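Local coordinates for protein putative Type I topoisomerase (Deinococcus radiodurans, PDB 3M4A) that binds DNA as a type IB topoisomerase and probably breaks, passes and rejoins single DNA strands without ATP, at residues 242-247 and 292-297; 270-275 and 280-285. All blocks are in the same frame, centred on the assembly; numbering follows the deposited sequence. Where two conformers were deposited one is given.

Interaction 1: 242-247 and 292-297; sequences GGTLLA and PVIFDR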
loop_
_atom_site.group_PDB
_atom_site.type_symbol
_atom_site.label_atom_id
_atom_site.label_comp_id
_atom_site.label_asym_id
_atom_site.label_seq_id
_atom_site.Cartn_x
_atom_site.Cartn_y
_atom_site.Cartn_z
ATOM N N GLY A 242 -0.613 -5.476 -3.519
ATOM C CA GLY A 242 -1.862 -6.126 -3.106
ATOM C C GLY A 242 -2.483 -7.038 -4.137
ATOM O O GLY A 242 -2.974 -8.115 -3.790
ATOM N N GLY A 243 -2.452 -6.642 -5.412
ATOM C CA GLY A 243 -2.880 -7.535 -6.489
ATOM C C GLY A 243 -2.088 -8.834 -6.574
ATOM O O GLY A 243 -2.659 -9.904 -6.724
ATOM N N THR A 244 -0.769 -8.718 -6.443
ATOM C CA THR A 244 0.141 -9.856 -6.449
ATOM C C THR A 244 -0.121 -10.761 -5.224
ATOM O O THR A 244 -0.196 -11.987 -5.360
ATOM C CB THR A 244 1.597 -9.393 -6.496
ATOM O OG1 THR A 244 1.823 -8.665 -7.712
ATOM C CG2 THR A 244 2.580 -10.574 -6.411
ATOM N N LEU A 245 -0.313 -10.134 -4.056
ATOM C CA LEU A 245 -0.608 -10.858 -2.816
ATOM C C LEU A 245 -1.923 -11.634 -2.942
ATOM O O LEU A 245 -1.980 -12.825 -2.641
ATOM C CB LEU A 245 -0.653 -9.895 -1.635
ATOM C CG LEU A 245 -1.014 -10.522 -0.293
ATOM C CD1 LEU A 245 0.066 -11.499 0.167
ATOM C CD2 LEU A 245 -1.289 -9.458 0.768
ATOM N N LEU A 246 -2.977 -10.948 -3.397
ATOM C CA LEU A 246 -4.291 -11.586 -3.564
ATOM C C LEU A 246 -4.214 -12.766 -4.538
ATOM O O LEU A 246 -4.754 -13.831 -4.268
ATOM C CB LEU A 246 -5.361 -10.565 -4.000
ATOM C CG LEU A 246 -6.812 -11.026 -3.921
ATOM C CD1 LEU A 246 -7.231 -11.239 -2.492
ATOM C CD2 LEU A 246 -7.725 -10.010 -4.583
ATOM N N ALA A 247 -3.508 -12.575 -5.650
ATOM C CA ALA A 247 -3.264 -13.656 -6.600
ATOM C C ALA A 247 -2.533 -14.829 -5.942
ATOM O O ALA A 247 -2.927 -15.991 -6.095
ATOM C CB ALA A 247 -2.495 -13.140 -7.808
ATOM N N PRO A 292 4.599 -11.692 -12.500
ATOM C CA PRO A 292 4.552 -13.012 -13.130
ATOM C C PRO A 292 5.310 -14.098 -12.382
ATOM O O PRO A 292 5.064 -15.291 -12.570
ATOM C CB PRO A 292 5.196 -12.768 -14.508
ATOM C CG PRO A 292 6.026 -11.582 -14.344
ATOM C CD PRO A 292 5.334 -10.712 -13.311
ATOM N N VAL A 293 6.226 -13.698 -11.511
ATOM C CA VAL A 293 6.943 -14.667 -10.703
ATOM C C VAL A 293 5.995 -15.589 -9.931
ATOM O O VAL A 293 6.237 -16.784 -9.829
ATOM C CB VAL A 293 7.950 -13.967 -9.761
ATOM C CG1 VAL A 293 8.548 -14.964 -8.751
ATOM C CG2 VAL A 293 9.053 -13.295 -10.595
ATOM N N ILE A 294 4.890 -15.051 -9.415
ATOM C CA ILE A 294 3.915 -15.837 -8.658
ATOM C C ILE A 294 3.304 -16.960 -9.511
ATOM O O ILE A 294 3.085 -18.092 -9.043
ATOM C CB ILE A 294 2.813 -14.885 -8.072
ATOM C CG1 ILE A 294 3.312 -14.246 -6.770
ATOM C CG2 ILE A 294 1.497 -15.605 -7.825
ATOM C CD1 ILE A 294 4.579 -13.425 -6.920
ATOM N N PHE A 295 3.029 -16.624 -10.780
ATOM C CA PHE A 295 2.481 -17.571 -11.761
ATOM C C PHE A 295 3.532 -18.617 -12.161
ATOM O O PHE A 295 3.214 -19.798 -12.240
ATOM C CB PHE A 295 1.974 -16.823 -12.999
ATOM C CG PHE A 295 0.662 -16.101 -12.792
ATOM C CD1 PHE A 295 0.084 -15.978 -11.530
ATOM C CD2 PHE A 295 0.006 -15.540 -13.871
ATOM C CE1 PHE A 295 -1.124 -15.321 -11.365
ATOM C CE2 PHE A 295 -1.216 -14.873 -13.702
ATOM C CZ PHE A 295 -1.763 -14.767 -12.439
ATOM N N ASP A 296 4.770 -18.179 -12.384
ATOM C CA ASP A 296 5.900 -19.107 -12.619
ATOM C C ASP A 296 5.993 -20.161 -11.520
ATOM O O ASP A 296 6.041 -21.369 -11.785
ATOM C CB ASP A 296 7.241 -18.374 -12.688
ATOM C CG ASP A 296 7.399 -17.511 -13.927
ATOM O OD1 ASP A 296 6.689 -17.721 -14.942
ATOM O OD2 ASP A 296 8.249 -16.609 -13.864
ATOM N N ARG A 297 5.984 -19.720 -10.262
ATOM C CA ARG A 297 6.062 -20.674 -9.169
ATOM C C ARG A 297 4.879 -21.633 -9.160
ATOM O O ARG A 297 5.049 -22.846 -8.982
ATOM C CB ARG A 297 6.222 -19.952 -7.828
ATOM C CG ARG A 297 7.489 -19.144 -7.716
ATOM C CD ARG A 297 8.791 -19.957 -7.773
ATOM N NE ARG A 297 9.885 -19.007 -7.693
ATOM C CZ ARG A 297 10.397 -18.343 -8.732
ATOM N NH1 ARG A 297 9.946 -18.567 -9.964
ATOM N NH2 ARG A 297 11.361 -17.456 -8.553
#
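T244 and I294 meet through their apolar branches. The methyl CG2 of T244 lies 3.5 Å from I294 CD1. I294 CG1 is next, 3.8 Å from T244 CG2. The two side chains cross obliquely. I294 has two conformers, and the closeness of CD1 applies to one of them. In T244, OG1 stands beside the backbone N (chi1 -62°), which leaves CG2 anti to that N and facing I294. The hydroxyl oxygen is hydrogen-bonded to T240 O, one helical turn back, and to C291 N. T244 therefore meets I294 through its methyl and C291 through its oxygen.

One turn on, A247 points at the partner helix. Its CB is 4.4 Å from F295 CE1, a loose apolar touch. The F295 ring also packs on L267 and V271 of helix 260-278. I294 also reaches L328 and L332 of helix 323-337. No hydrogen bond joins 242-247 to 292-297. All four touching residues are buried. This is apolar helix-helix packing of helix 235-254 on helix 292-299, in the helical part of the type IB topoisomerase catalytic core.

Interaction 2: 270-275 and 280-285; sequences CVKFVA and NTPAVT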
loop_
_atom_site.group_PDB
_atom_site.type_symbol
_atom_site.label_atom_id
_atom_site.label_comp_id
_atom_site.label_asym_id
_atom_site.label_seq_id
_atom_site.Cartn_x
_atom_site.Cartn_y
_atom_site.Cartn_z
ATOM N N CYS A 270 -7.816 -16.905 -11.564
ATOM C CA CYS A 270 -7.101 -16.021 -10.641
ATOM C C CYS A 270 -7.060 -14.585 -11.157
ATOM O O CYS A 270 -7.420 -13.657 -10.426
ATOM C CB CYS A 270 -5.688 -16.558 -10.412
ATOM S SG CYS A 270 -4.602 -15.536 -9.406
ATOM N N VAL A 271 -6.652 -14.407 -12.416
ATOM C CA VAL A 271 -6.578 -13.086 -13.024
ATOM C C VAL A 271 -7.938 -12.398 -13.008
ATOM O O VAL A 271 -8.021 -11.215 -12.715
ATOM C CB VAL A 271 -6.003 -13.128 -14.470
ATOM C CG1 VAL A 271 -6.123 -11.762 -15.153
ATOM C CG2 VAL A 271 -4.544 -13.575 -14.434
ATOM N N LYS A 272 -8.991 -13.148 -13.310
ATOM C CA LYS A 272 -10.329 -12.569 -13.332
ATOM C C LYS A 272 -10.805 -12.170 -11.926
ATOM O O LYS A 272 -11.472 -11.150 -11.769
ATOM C CB LYS A 272 -11.303 -13.508 -14.054
ATOM C CG LYS A 272 -10.897 -13.729 -15.512
ATOM C CD LYS A 272 -12.005 -14.303 -16.378
ATOM C CE LYS A 272 -12.356 -15.720 -15.968
ATOM N NZ LYS A 272 -13.049 -16.461 -17.058
ATOM N N PHE A 273 -10.420 -12.943 -10.908
ATOM C CA PHE A 273 -10.790 -12.641 -9.517
ATOM C C PHE A 273 -10.095 -11.366 -9.058
ATOM O O PHE A 273 -10.722 -10.476 -8.502
ATOM C CB PHE A 273 -10.427 -13.816 -8.597
ATOM C CG PHE A 273 -11.068 -13.759 -7.242
ATOM C CD1 PHE A 273 -12.133 -14.591 -6.926
ATOM C CD2 PHE A 273 -10.587 -12.893 -6.257
ATOM C CE1 PHE A 273 -12.726 -14.546 -5.681
ATOM C CE2 PHE A 273 -11.174 -12.845 -4.988
ATOM C CZ PHE A 273 -12.256 -13.666 -4.706
ATOM N N VAL A 274 -8.789 -11.287 -9.291
ATOM C CA VAL A 274 -8.026 -10.107 -8.893
ATOM C C VAL A 274 -8.467 -8.880 -9.710
ATOM O O VAL A 274 -8.507 -7.756 -9.197
ATOM C CB VAL A 274 -6.502 -10.369 -9.013
ATOM C CG1 VAL A 274 -5.687 -9.105 -8.693
ATOM C CG2 VAL A 274 -6.105 -11.515 -8.100
ATOM N N ALA A 275 -8.782 -9.100 -10.989
ATOM C CA ALA A 275 -9.256 -8.031 -11.866
ATOM C C ALA A 275 -10.525 -7.403 -11.310
ATOM O O ALA A 275 -10.666 -6.183 -11.317
ATOM C CB ALA A 275 -9.509 -8.566 -13.273
ATOM N N ASN A 280 -10.302 -3.524 -12.783
ATOM C CA ASN A 280 -9.574 -3.439 -14.044
ATOM C C ASN A 280 -9.939 -4.594 -14.952
ATOM O O ASN A 280 -10.527 -5.573 -14.504
ATOM C CB ASN A 280 -8.074 -3.504 -13.786
ATOM C CG ASN A 280 -7.523 -2.212 -13.241
ATOM O OD1 ASN A 280 -7.068 -2.163 -12.121
ATOM N ND2 ASN A 280 -7.570 -1.160 -14.039
ATOM N N THR A 281 -9.545 -4.498 -16.212
ATOM C CA THR A 281 -9.727 -5.606 -17.136
ATOM C C THR A 281 -8.732 -6.707 -16.756
ATOM O O THR A 281 -7.683 -6.420 -16.180
ATOM C CB THR A 281 -9.503 -5.169 -18.596
ATOM O OG1 THR A 281 -8.131 -4.819 -18.803
ATOM C CG2 THR A 281 -10.391 -3.965 -18.926
ATOM N N PRO A 282 -9.077 -7.973 -17.035
ATOM C CA PRO A 282 -8.084 -9.049 -16.868
ATOM C C PRO A 282 -6.757 -8.793 -17.592
ATOM O O PRO A 282 -5.692 -9.075 -17.046
ATOM C CB PRO A 282 -8.800 -10.271 -17.441
ATOM C CG PRO A 282 -10.246 -9.969 -17.241
ATOM C CD PRO A 282 -10.389 -8.501 -17.451
ATOM N N ALA A 283 -6.810 -8.256 -18.806
ATOM C CA ALA A 283 -5.595 -7.956 -19.545
ATOM C C ALA A 283 -4.679 -6.955 -18.823
ATOM O O ALA A 283 -3.455 -7.143 -18.771
ATOM C CB ALA A 283 -5.939 -7.454 -20.973
ATOM N N VAL A 284 -5.264 -5.892 -18.270
ATOM C CA VAL A 284 -4.491 -4.881 -17.554
ATOM C C VAL A 284 -3.962 -5.462 -16.235
ATOM O O VAL A 284 -2.856 -5.138 -15.806
ATOM C CB VAL A 284 -5.326 -3.615 -17.302
ATOM C CG1 VAL A 284 -4.629 -2.669 -16.328
ATOM C CG2 VAL A 284 -5.590 -2.899 -18.629
ATOM N N THR A 285 -4.759 -6.321 -15.610
ATOM C CA THR A 285 -4.374 -6.936 -14.328
ATOM C C THR A 285 -3.165 -7.858 -14.520
ATOM O O THR A 285 -2.169 -7.761 -13.792
ATOM C CB THR A 285 -5.567 -7.686 -13.710
ATOM O OG1 THR A 285 -6.649 -6.762 -13.486
ATOM C CG2 THR A 285 -5.180 -8.366 -12.401
#
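One backbone hydrogen bond joins 270-275 to 280-285. N280 N donates to A275 O at 3.1 Å, nearly straight at 166°. The donor sits five residues after the acceptor, just past the end of helix 260-278. Such a 6-to-1 bond is consistent with a Schellman-type helix end.

The apolar contacts come next. V271 CG1 is anti to its backbone N (chi1 172°) and reaches P282, 3.8 Å from P282 CB. On the solvent side K272 CG comes loosely to 4.2 Å from P282 CG in one of its two conformers. A275 CB lies against the P282 ring. T285 CG2 rests 3.8 Å from V274 CG1.

Two contacts set carbon against oxygen, without a hydrogen bond. V271 CG1 lies 3.3 Å from P282 O. T285 OG1 lies 3.3 Å from A275 CA and nearly as close to A275 CB.

Within 280-285, further hydrogen bonds shape the start of helix 282-289. T281 is its N-cap, and its OG1 accepts from V284 N. T285 OG1 donates to T281 O at 2.9 Å, from above the carbonyl plane. T281 O also accepts from T285 N. With an alanine here in place of T285, T281 O would probably lose one of its two donors, and a gap would be likely to open beside V274 and A275.

T285 also packs on I290, just past helix 282-289. C270 and V274 touch A247 of helix 235-254.

In the fold
From the N terminus, the chain first reaches 242-247 on helix 235-254. It then runs through helix 260-278 and helix 282-289 before 292-297 on helix 292-299 closes interaction 1, a loop of 44 intervening residues, mostly helical. Interaction 2 falls wholly within that span, so the two loops nest and do not cross. It is the short closure between two consecutive helices, with four residues between its segments. The centres of interactions 1 and 2 are about 12 Å apart. They also touch directly: G243 O lies 3.7 Å from V274 CG1. Helix 260-278 packs against both partners of interaction 1, and four helices of the catalytic core are tied together.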